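Local structure of glutathione s-transferase protein (Ralstonia solanacearum, 3TOU) at residues L137-T148 and Q181-R191; L81-V92 and N151-I160. The protein binds glutathione and probably acts as a glutathione transferase, joining the thiol of glutathione to electrophilic substrates. All blocks are in the same frame, centred on the assembly; numbering follows the deposited sequence.

How the contacts relate
Both contacts lie in the all-helical C-terminal domain of the glutathione transferase fold, their centres 16 Å apart. Along the chain their segments alternate: 81-92 leads from a loop into helix 86-114, 137-148 ends helix 123-144, 151-160 starts helix 157-172, and 181-191 lies on helix 183-193. The two contacts meet where Phe188 CE1 of contact 1 packs against Asp159 OD1 of contact 2 at 3.4 Å; this is the oxygen of Asp159 that does not cap its helix. Neither contact binds glutathione directly. In contact 2 the side chain of Leu157 is about 10 Å from a bound glutathione. In contact 1 the side chain of Met140 is about 14 Å from a bound glutathione.

Contact 1: L137-T148 and Q181-R191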
loop_
_atom_site.group_PDB
_atom_site.type_symbol
_atom_site.label_atom_id
_atom_site.label_comp_id
_atom_site.label_asym_id
_atom_site.label_seq_id
_atom_site.Cartn_x
_atom_site.Cartn_y
_atom_site.Cartn_z
ATOM N N LEU A 137 -1.906 -7.121 -15.232
ATOM C CA LEU A 137 -3.033 -7.116 -16.184
ATOM C C LEU A 137 -3.499 -8.528 -16.514
ATOM O O LEU A 137 -4.713 -8.800 -16.539
ATOM C CB LEU A 137 -2.668 -6.363 -17.460
ATOM C CG LEU A 137 -2.569 -4.842 -17.344
ATOM C CD1 LEU A 137 -1.823 -4.294 -18.572
ATOM C CD2 LEU A 137 -3.952 -4.177 -17.155
ATOM N N LYS A 138 -2.547 -9.433 -16.731
ATOM C CA LYS A 138 -2.879 -10.841 -16.965
ATOM C C LYS A 138 -3.677 -11.434 -15.808
ATOM O O LYS A 138 -4.690 -12.095 -16.037
ATOM C CB LYS A 138 -1.620 -11.676 -17.233
ATOM C CG LYS A 138 -0.947 -11.321 -18.546
ATOM C CD LYS A 138 0.260 -12.209 -18.808
ATOM C CE LYS A 138 0.915 -11.828 -20.115
ATOM N NZ LYS A 138 2.180 -12.581 -20.314
ATOM N N ALA A 139 -3.244 -11.162 -14.570
ATOM C CA ALA A 139 -3.942 -11.655 -13.376
ATOM C C ALA A 139 -5.323 -11.061 -13.207
ATOM O O ALA A 139 -6.239 -11.768 -12.792
ATOM C CB ALA A 139 -3.124 -11.401 -12.117
ATOM N N MET A 140 -5.464 -9.758 -13.476
ATOM C CA MET A 140 -6.782 -9.126 -13.450
ATOM C C MET A 140 -7.718 -9.792 -14.460
ATOM O O MET A 140 -8.871 -10.082 -14.136
ATOM C CB MET A 140 -6.687 -7.649 -13.798
ATOM C CG MET A 140 -5.975 -6.812 -12.730
ATOM S SD MET A 140 -5.831 -5.103 -13.279
ATOM C CE MET A 140 -5.259 -4.368 -11.738
ATOM N N SER A 141 -7.220 -9.990 -15.683
ATOM C CA SER A 141 -8.009 -10.658 -16.734
ATOM C C SER A 141 -8.414 -12.078 -16.302
ATOM O O SER A 141 -9.593 -12.443 -16.397
ATOM C CB SER A 141 -7.238 -10.690 -18.049
ATOM O OG SER A 141 -8.027 -11.252 -19.093
ATOM N N ARG A 142 -7.450 -12.856 -15.807
ATOM C CA ARG A 142 -7.725 -14.214 -15.322
ATOM C C ARG A 142 -8.722 -14.226 -14.165
ATOM O O ARG A 142 -9.645 -15.052 -14.136
ATOM C CB ARG A 142 -6.436 -14.933 -14.907
ATOM C CG ARG A 142 -5.568 -15.409 -16.068
ATOM C CD ARG A 142 -4.487 -16.394 -15.584
ATOM N NE ARG A 142 -3.748 -15.878 -14.435
ATOM C CZ ARG A 142 -2.601 -15.205 -14.500
ATOM N NH1 ARG A 142 -2.010 -14.968 -15.668
ATOM N NH2 ARG A 142 -2.037 -14.777 -13.385
ATOM N N GLY A 143 -8.550 -13.293 -13.231
ATOM C CA GLY A 143 -9.408 -13.201 -12.053
ATOM C C GLY A 143 -10.848 -12.827 -12.352
ATOM O O GLY A 143 -11.765 -13.380 -11.740
ATOM N N LEU A 144 -11.047 -11.893 -13.284
ATOM C CA LEU A 144 -12.370 -11.406 -13.637
ATOM C C LEU A 144 -13.128 -12.439 -14.466
ATOM O O LEU A 144 -14.349 -12.587 -14.324
ATOM C CB LEU A 144 -12.284 -10.088 -14.415
ATOM C CG LEU A 144 -13.596 -9.518 -14.972
ATOM C CD1 LEU A 144 -14.502 -9.043 -13.856
ATOM C CD2 LEU A 144 -13.265 -8.409 -15.959
ATOM N N ALA A 145 -12.381 -13.158 -15.307
ATOM C CA ALA A 145 -12.946 -14.165 -16.218
ATOM C C ALA A 145 -14.159 -13.610 -16.987
ATOM O O ALA A 145 -14.084 -12.539 -17.583
ATOM C CB ALA A 145 -13.292 -15.444 -15.444
ATOM N N ASP A 146 -15.283 -14.325 -16.933
ATOM C CA ASP A 146 -16.508 -13.945 -17.645
ATOM C C ASP A 146 -17.492 -13.145 -16.780
ATOM O O ASP A 146 -18.627 -12.880 -17.198
ATOM C CB ASP A 146 -17.203 -15.226 -18.141
ATOM C CG ASP A 146 -17.663 -16.124 -16.997
ATOM O OD1 ASP A 146 -16.869 -16.404 -16.064
ATOM O OD2 ASP A 146 -18.834 -16.547 -17.017
ATOM N N ARG A 147 -17.059 -12.762 -15.580
ATOM C CA ARG A 147 -17.947 -12.125 -14.602
ATOM C C ARG A 147 -18.175 -10.646 -14.857
ATOM O O ARG A 147 -17.396 -9.990 -15.565
ATOM C CB ARG A 147 -17.449 -12.371 -13.175
ATOM C CG ARG A 147 -17.323 -13.865 -12.864
ATOM C CD ARG A 147 -17.158 -14.167 -11.385
ATOM N NE ARG A 147 -16.045 -13.441 -10.786
ATOM C CZ ARG A 147 -14.774 -13.822 -10.836
ATOM N NH1 ARG A 147 -14.415 -14.935 -11.469
ATOM N NH2 ARG A 147 -13.852 -13.073 -10.256
ATOM N N THR A 148 -19.267 -10.125 -14.299
ATOM C CA THR A 148 -19.589 -8.705 -14.446
ATOM C C THR A 148 -18.727 -7.864 -13.497
ATOM O O THR A 148 -18.211 -6.812 -13.884
ATOM C CB THR A 148 -21.083 -8.446 -14.193
ATOM O OG1 THR A 148 -21.840 -9.251 -15.100
ATOM C CG2 THR A 148 -21.448 -6.968 -14.420
ATOM N N GLN A 181 -4.968 -6.801 -25.532
ATOM C CA GLN A 181 -4.517 -7.985 -24.802
ATOM C C GLN A 181 -5.654 -8.699 -24.067
ATOM O O GLN A 181 -5.677 -9.922 -24.007
ATOM C CB GLN A 181 -3.431 -7.604 -23.785
ATOM C CG GLN A 181 -2.074 -7.209 -24.368
ATOM C CD GLN A 181 -1.252 -6.347 -23.405
ATOM O OE1 GLN A 181 -1.266 -6.557 -22.190
ATOM N NE2 GLN A 181 -0.534 -5.370 -23.952
ATOM N N HIS A 182 -6.585 -7.928 -23.497
ATOM C CA HIS A 182 -7.575 -8.465 -22.559
ATOM C C HIS A 182 -8.971 -7.914 -22.839
ATOM O O HIS A 182 -9.373 -6.883 -22.286
ATOM C CB HIS A 182 -7.155 -8.191 -21.100
ATOM C CG HIS A 182 -5.764 -8.645 -20.781
ATOM N ND1 HIS A 182 -5.390 -9.972 -20.821
ATOM C CD2 HIS A 182 -4.650 -7.950 -20.446
ATOM C CE1 HIS A 182 -4.110 -10.076 -20.507
ATOM N NE2 HIS A 182 -3.638 -8.864 -20.273
ATOM N N ALA A 183 -9.697 -8.610 -23.717
ATOM C CA ALA A 183 -11.066 -8.257 -24.078
ATOM C C ALA A 183 -11.975 -8.087 -22.866
ATOM O O ALA A 183 -12.788 -7.162 -22.827
ATOM C CB ALA A 183 -11.657 -9.308 -25.036
ATOM N N ASN A 184 -11.836 -8.967 -21.873
ATOM C CA ASN A 184 -12.717 -8.875 -20.711
ATOM C C ASN A 184 -12.473 -7.598 -19.882
ATOM O O ASN A 184 -13.422 -6.996 -19.374
ATOM C CB ASN A 184 -12.750 -10.164 -19.880
ATOM C CG ASN A 184 -11.433 -10.480 -19.156
ATOM O OD1 ASN A 184 -10.357 -9.975 -19.490
ATOM N ND2 ASN A 184 -11.532 -11.352 -18.156
ATOM N N LEU A 185 -11.220 -7.162 -19.817
ATOM C CA LEU A 185 -10.891 -5.877 -19.162
ATOM C C LEU A 185 -11.398 -4.681 -19.953
ATOM O O LEU A 185 -11.855 -3.696 -19.366
ATOM C CB LEU A 185 -9.385 -5.747 -18.904
ATOM C CG LEU A 185 -8.761 -6.780 -17.951
ATOM C CD1 LEU A 185 -7.274 -6.458 -17.690
ATOM C CD2 LEU A 185 -9.539 -6.864 -16.625
ATOM N N ALA A 186 -11.334 -4.764 -21.285
ATOM C CA ALA A 186 -11.884 -3.715 -22.136
ATOM C C ALA A 186 -13.373 -3.517 -21.871
ATOM O O ALA A 186 -13.827 -2.385 -21.708
ATOM C CB ALA A 186 -11.626 -4.018 -23.634
ATOM N N ALA A 187 -14.113 -4.622 -21.819
ATOM C CA ALA A 187 -15.547 -4.624 -21.546
ATOM C C ALA A 187 -15.853 -4.127 -20.133
ATOM O O ALA A 187 -16.772 -3.323 -19.935
ATOM C CB ALA A 187 -16.125 -6.021 -21.752
ATOM N N PHE A 188 -15.067 -4.604 -19.163
ATOM C CA PHE A 188 -15.192 -4.172 -17.774
ATOM C C PHE A 188 -15.072 -2.654 -17.662
ATOM O O PHE A 188 -15.882 -1.995 -16.982
ATOM C CB PHE A 188 -14.116 -4.840 -16.913
ATOM C CG PHE A 188 -14.020 -4.280 -15.516
ATOM C CD1 PHE A 188 -14.843 -4.768 -14.497
ATOM C CD2 PHE A 188 -13.108 -3.258 -15.222
ATOM C CE1 PHE A 188 -14.755 -4.246 -13.202
ATOM C CE2 PHE A 188 -13.025 -2.714 -13.928
ATOM C CZ PHE A 188 -13.844 -3.219 -12.922
ATOM N N TYR A 189 -14.054 -2.106 -18.316
ATOM C CA TYR A 189 -13.777 -0.690 -18.196
ATOM C C TYR A 189 -14.854 0.152 -18.871
ATOM O O TYR A 189 -15.243 1.184 -18.336
ATOM C CB TYR A 189 -12.390 -0.349 -18.726
ATOM C CG TYR A 189 -12.038 1.089 -18.486
ATOM C CD1 TYR A 189 -11.788 1.552 -17.193
ATOM C CD2 TYR A 189 -11.987 2.001 -19.546
ATOM C CE1 TYR A 189 -11.472 2.883 -16.963
ATOM C CE2 TYR A 189 -11.686 3.341 -19.327
ATOM C CZ TYR A 189 -11.414 3.770 -18.032
ATOM O OH TYR A 189 -11.117 5.079 -17.794
ATOM N N THR A 190 -15.358 -0.313 -20.019
ATOM C CA THR A 190 -16.494 0.334 -20.690
ATOM C C THR A 190 -17.699 0.457 -19.739
ATOM O O THR A 190 -18.375 1.492 -19.715
ATOM C CB THR A 190 -16.857 -0.435 -22.012
ATOM O OG1 THR A 190 -15.794 -0.267 -22.962
ATOM C CG2 THR A 190 -18.164 0.066 -22.636
ATOM N N ARG A 191 -17.936 -0.579 -18.935
ATOM C CA ARG A 191 -19.031 -0.567 -17.953
ATOM C C ARG A 191 -18.778 0.368 -16.765
ATOM O O ARG A 191 -19.711 1.017 -16.281
ATOM C CB ARG A 191 -19.309 -1.966 -17.420
ATOM C CG ARG A 191 -19.847 -2.958 -18.459
ATOM C CD ARG A 191 -20.380 -4.227 -17.794
ATOM N NE ARG A 191 -19.380 -4.994 -17.038
ATOM C CZ ARG A 191 -18.522 -5.870 -17.568
ATOM N NH1 ARG A 191 -18.501 -6.087 -18.875
ATOM N NH2 ARG A 191 -17.662 -6.529 -16.790
HETATM O O HOH W 1 -7.083 -11.992 -21.849
HETATM O O HOH W 2 -19.392 -4.135 -14.414
#
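In the helical C-terminal domain of this glutathione transferase fold, the end of helix 123-144 packs across the start of helix 183-193, the short segments crossing at 78°, and Asn184 bonds to the end of the first helix while Leu185 enters a hole on its surface. Leu185 is a knob among Leu137, Met140, Ser141 and Leu144; its branched tip suits the hole, with CD2 4.1 Å from Met140 CB. Leu144 reaches the next turn, its CD2 lying 3.8 Å from Phe188 CB.

Beside this apolar patch, a short amide suits position 184 because it can donate and accept at once. A chi1 of 68° folds the Asn184 amide over its own backbone, and ND2 gives one N-H to Ser141 O at 2.8 Å and the other, almost straight at 176°, to a lone pair of Ala145 O. Both acceptors lie in the amide plane, and Ser141 OG donates to Asn184 OD1 at 2.7 Å; three bonds thus fix the flip of the amide. Ser141 O also accepts from Ala145 N.

His182, the N-cap residue, lays one ring face near Leu137 O, and a water joins its ND1 to Ser141 OG. Past the end of helix 123-144, Arg191, its chain bent at chi3, donates from NH2 to Thr148 O at 3.0 Å, and a second water links Arg191 NE to the same oxygen.

Contact 2: L81-V92 and N151-I160; sequences LIPPSGRERVEV and NGNHLTLADI
Leu81 and Leu157 join the loop entering the C-terminal domain to the start of helix 157-172, where Thr156 and Asp159 form the N-terminal capping box familiar in glutathione transferases. Leu157 N donates to Leu81 O almost straight, at 2.9 Å. Around this bond the aliphatic side chains take different directions: Leu81 runs alongside Leu155, both pointing the same way, with their CD2 atoms 3.9 Å apart, but crosses Ile160 at about a right angle. Ile82 and Leu157 also lie side by side.

Beta-branched Val92 offers a methyl to each of two neighbours. CG1, anti to the backbone N (chi1 167°), faces Ala158 N, whereas CG2 packs 3.7 Å from Asn151 CB; both touch Thr156 OG1. The asparagine crosses Val92 and Glu91 at roughly right angles, and its amide suits the place by having an N-H for the carboxylate: ND2 gives a weak bond to Glu91 OE1 at 2.8 Å, the two planes being 61° apart.

Threonine and aspartate suit the box because each has a short side chain that can accept from a backbone N-H at the helix start. Chi1 of 65° brings Thr156 OG1 round to accept from Ala158 N, and Asp159 OD2 takes Thr156 N on its anti lone pair at 2.8 Å.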
loop_
_atom_site.group_PDB
_atom_site.type_symbol
_atom_site.label_atom_id
_atom_site.label_comp_id
_atom_site.label_asym_id
_atom_site.label_seq_id
_atom_site.Cartn_x
_atom_site.Cartn_y
_atom_site.Cartn_z
ATOM N N LEU A 81 -19.011 -1.528 0.057
ATOM C CA LEU A 81 -17.872 -1.683 -0.855
ATOM C C LEU A 81 -16.831 -2.701 -0.388
ATOM O O LEU A 81 -16.017 -3.166 -1.186
ATOM C CB LEU A 81 -17.211 -0.333 -1.126
ATOM C CG LEU A 81 -18.086 0.740 -1.786
ATOM C CD1 LEU A 81 -17.325 2.045 -1.878
ATOM C CD2 LEU A 81 -18.576 0.268 -3.159
ATOM N N ILE A 82 -16.841 -3.031 0.899
ATOM C CA ILE A 82 -15.951 -4.075 1.423
ATOM C C ILE A 82 -16.806 -5.072 2.204
ATOM O O ILE A 82 -17.466 -4.690 3.173
ATOM C CB ILE A 82 -14.839 -3.505 2.346
ATOM C CG1 ILE A 82 -14.092 -2.354 1.653
ATOM C CG2 ILE A 82 -13.863 -4.631 2.739
ATOM C CD1 ILE A 82 -13.072 -1.652 2.531
ATOM N N PRO A 83 -16.814 -6.346 1.777
ATOM C CA PRO A 83 -17.547 -7.384 2.517
ATOM C C PRO A 83 -17.084 -7.477 3.978
ATOM O O PRO A 83 -15.908 -7.218 4.262
ATOM C CB PRO A 83 -17.168 -8.670 1.769
ATOM C CG PRO A 83 -16.884 -8.216 0.378
ATOM C CD PRO A 83 -16.177 -6.893 0.565
ATOM N N PRO A 84 -18.013 -7.782 4.908
ATOM C CA PRO A 84 -17.692 -7.751 6.339
ATOM C C PRO A 84 -16.736 -8.851 6.800
ATOM O O PRO A 84 -16.062 -8.694 7.818
ATOM C CB PRO A 84 -19.057 -7.948 7.009
ATOM C CG PRO A 84 -19.881 -8.652 5.996
ATOM C CD PRO A 84 -19.428 -8.118 4.668
ATOM N N SER A 85 -16.676 -9.951 6.061
ATOM C CA SER A 85 -15.966 -11.113 6.566
ATOM C C SER A 85 -15.731 -12.218 5.556
ATOM O O SER A 85 -16.197 -12.183 4.403
ATOM C CB SER A 85 -16.740 -11.717 7.735
ATOM O OG SER A 85 -17.972 -12.245 7.265
ATOM N N GLY A 86 -14.991 -13.208 6.040
ATOM C CA GLY A 86 -14.792 -14.447 5.342
ATOM C C GLY A 86 -14.035 -14.264 4.059
ATOM O O GLY A 86 -13.246 -13.330 3.900
ATOM N N ARG A 87 -14.334 -15.165 3.139
ATOM C CA ARG A 87 -13.604 -15.352 1.879
ATOM C C ARG A 87 -13.736 -14.156 0.918
ATOM O O ARG A 87 -12.756 -13.763 0.279
ATOM C CB ARG A 87 -14.099 -16.643 1.210
ATOM C CG ARG A 87 -13.343 -17.094 -0.026
ATOM C CD ARG A 87 -14.228 -17.988 -0.894
ATOM N NE ARG A 87 -13.479 -18.648 -1.962
ATOM C CZ ARG A 87 -14.023 -19.395 -2.921
ATOM N NH1 ARG A 87 -13.251 -19.953 -3.844
ATOM N NH2 ARG A 87 -15.337 -19.586 -2.964
ATOM N N GLU A 88 -14.934 -13.573 0.844
ATOM C CA GLU A 88 -15.210 -12.452 -0.074
ATOM C C GLU A 88 -14.432 -11.215 0.326
ATOM O O GLU A 88 -13.942 -10.470 -0.530
ATOM C CB GLU A 88 -16.707 -12.114 -0.128
ATOM C CG GLU A 88 -17.611 -13.273 -0.530
ATOM C CD GLU A 88 -17.963 -14.168 0.649
ATOM O OE1 GLU A 88 -17.882 -13.690 1.803
ATOM O OE2 GLU A 88 -18.312 -15.348 0.426
ATOM N N ARG A 89 -14.299 -10.977 1.634
ATOM C CA ARG A 89 -13.542 -9.841 2.077
ATOM C C ARG A 89 -12.078 -9.984 1.706
ATOM O O ARG A 89 -11.524 -9.115 1.123
ATOM C CB ARG A 89 -13.565 -9.665 3.578
ATOM C CG ARG A 89 -13.017 -8.379 4.004
ATOM C CD ARG A 89 -12.253 -8.261 5.267
ATOM N NE ARG A 89 -13.015 -7.741 6.335
ATOM C CZ ARG A 89 -13.747 -6.630 6.326
ATOM N NH1 ARG A 89 -13.766 -5.865 5.318
ATOM N NH2 ARG A 89 -14.455 -6.288 7.369
ATOM N N VAL A 90 -11.496 -11.122 2.013
ATOM C CA VAL A 90 -10.069 -11.284 1.683
ATOM C C VAL A 90 -9.823 -11.143 0.172
ATOM O O VAL A 90 -8.851 -10.503 -0.233
ATOM C CB VAL A 90 -9.412 -12.573 2.300
ATOM C CG1 VAL A 90 -9.909 -13.853 1.645
ATOM C CG2 VAL A 90 -7.891 -12.499 2.178
ATOM N N GLU A 91 -10.734 -11.687 -0.638
ATOM C CA GLU A 91 -10.668 -11.570 -2.086
ATOM C C GLU A 91 -10.700 -10.104 -2.513
ATOM O O GLU A 91 -9.880 -9.684 -3.335
ATOM C CB GLU A 91 -11.799 -12.359 -2.752
ATOM C CG GLU A 91 -11.489 -13.860 -2.907
ATOM C CD GLU A 91 -12.729 -14.739 -3.019
ATOM O OE1 GLU A 91 -13.862 -14.204 -3.010
ATOM O OE2 GLU A 91 -12.562 -15.976 -3.114
ATOM N N VAL A 92 -11.632 -9.332 -1.955
ATOM C CA VAL A 92 -11.726 -7.890 -2.278
ATOM C C VAL A 92 -10.450 -7.126 -1.861
ATOM O O VAL A 92 -9.958 -6.296 -2.637
ATOM C CB VAL A 92 -13.031 -7.250 -1.724
ATOM C CG1 VAL A 92 -12.989 -5.713 -1.783
ATOM C CG2 VAL A 92 -14.221 -7.742 -2.535
ATOM N N ASN A 151 -15.755 -9.332 -7.745
ATOM C CA ASN A 151 -16.191 -10.186 -6.626
ATOM C C ASN A 151 -17.689 -10.066 -6.350
ATOM O O ASN A 151 -18.227 -8.954 -6.248
ATOM C CB ASN A 151 -15.417 -9.838 -5.350
ATOM C CG ASN A 151 -15.704 -10.805 -4.196
ATOM O OD1 ASN A 151 -16.533 -10.527 -3.326
ATOM N ND2 ASN A 151 -15.020 -11.939 -4.194
ATOM N N GLY A 152 -18.362 -11.210 -6.210
ATOM C CA GLY A 152 -19.804 -11.220 -5.915
ATOM C C GLY A 152 -20.650 -10.645 -7.042
ATOM O O GLY A 152 -20.243 -10.674 -8.204
ATOM N N ASN A 153 -21.812 -10.094 -6.695
ATOM C CA ASN A 153 -22.765 -9.614 -7.703
ATOM C C ASN A 153 -22.920 -8.102 -7.805
ATOM O O ASN A 153 -23.837 -7.613 -8.470
ATOM C CB ASN A 153 -24.146 -10.298 -7.547
ATOM C CG ASN A 153 -24.838 -9.975 -6.214
ATOM O OD1 ASN A 153 -25.255 -8.839 -5.962
ATOM N ND2 ASN A 153 -24.995 -10.994 -5.372
ATOM N N HIS A 154 -22.028 -7.354 -7.161
ATOM C CA HIS A 154 -22.174 -5.912 -7.137
ATOM C C HIS A 154 -20.815 -5.232 -7.106
ATOM O O HIS A 154 -19.798 -5.878 -6.821
ATOM C CB HIS A 154 -23.044 -5.458 -5.947
ATOM C CG HIS A 154 -22.495 -5.841 -4.607
ATOM N ND1 HIS A 154 -22.843 -7.010 -3.966
ATOM C CD2 HIS A 154 -21.625 -5.206 -3.784
ATOM C CE1 HIS A 154 -22.213 -7.079 -2.805
ATOM N NE2 HIS A 154 -21.461 -6.000 -2.676
ATOM N N LEU A 155 -20.819 -3.941 -7.416
ATOM C CA LEU A 155 -19.599 -3.127 -7.365
ATOM C C LEU A 155 -19.011 -3.146 -5.951
ATOM O O LEU A 155 -19.725 -2.953 -4.959
ATOM C CB LEU A 155 -19.892 -1.689 -7.806
ATOM C CG LEU A 155 -18.742 -0.685 -7.695
ATOM C CD1 LEU A 155 -18.223 -0.274 -9.049
ATOM C CD2 LEU A 155 -19.239 0.543 -6.953
ATOM N N THR A 156 -17.712 -3.420 -5.861
ATOM C CA THR A 156 -17.003 -3.296 -4.589
ATOM C C THR A 156 -15.770 -2.427 -4.790
ATOM O O THR A 156 -15.506 -1.924 -5.901
ATOM C CB THR A 156 -16.522 -4.666 -4.062
ATOM O OG1 THR A 156 -15.554 -5.206 -4.966
ATOM C CG2 THR A 156 -17.698 -5.657 -3.871
ATOM N N LEU A 157 -15.002 -2.273 -3.713
ATOM C CA LEU A 157 -13.703 -1.588 -3.780
ATOM C C LEU A 157 -12.754 -2.257 -4.774
ATOM O O LEU A 157 -11.910 -1.583 -5.353
ATOM C CB LEU A 157 -13.062 -1.526 -2.396
ATOM C CG LEU A 157 -11.728 -0.779 -2.220
ATOM C CD1 LEU A 157 -11.791 0.643 -2.774
ATOM C CD2 LEU A 157 -11.294 -0.802 -0.766
ATOM N N ALA A 158 -12.926 -3.564 -5.001
ATOM C CA ALA A 158 -12.119 -4.284 -5.998
ATOM C C ALA A 158 -12.302 -3.682 -7.389
ATOM O O ALA A 158 -11.330 -3.379 -8.082
ATOM C CB ALA A 158 -12.466 -5.773 -6.004
ATOM N N ASP A 159 -13.553 -3.472 -7.777
ATOM C CA ASP A 159 -13.864 -2.878 -9.079
ATOM C C ASP A 159 -13.373 -1.448 -9.193
ATOM O O ASP A 159 -12.831 -1.067 -10.237
ATOM C CB ASP A 159 -15.370 -2.916 -9.308
ATOM C CG ASP A 159 -15.917 -4.310 -9.195
ATOM O OD1 ASP A 159 -15.588 -5.138 -10.064
ATOM O OD2 ASP A 159 -16.646 -4.580 -8.220
ATOM N N ILE A 160 -13.569 -0.667 -8.125
ATOM C CA ILE A 160 -13.103 0.730 -8.091
ATOM C C ILE A 160 -11.594 0.795 -8.314
ATOM O O ILE A 160 -11.112 1.540 -9.179
ATOM C CB ILE A 160 -13.494 1.430 -6.766
ATOM C CG1 ILE A 160 -15.021 1.587 -6.687
ATOM C CG2 ILE A 160 -12.758 2.788 -6.598
ATOM C CD1 ILE A 160 -15.533 2.042 -5.328
#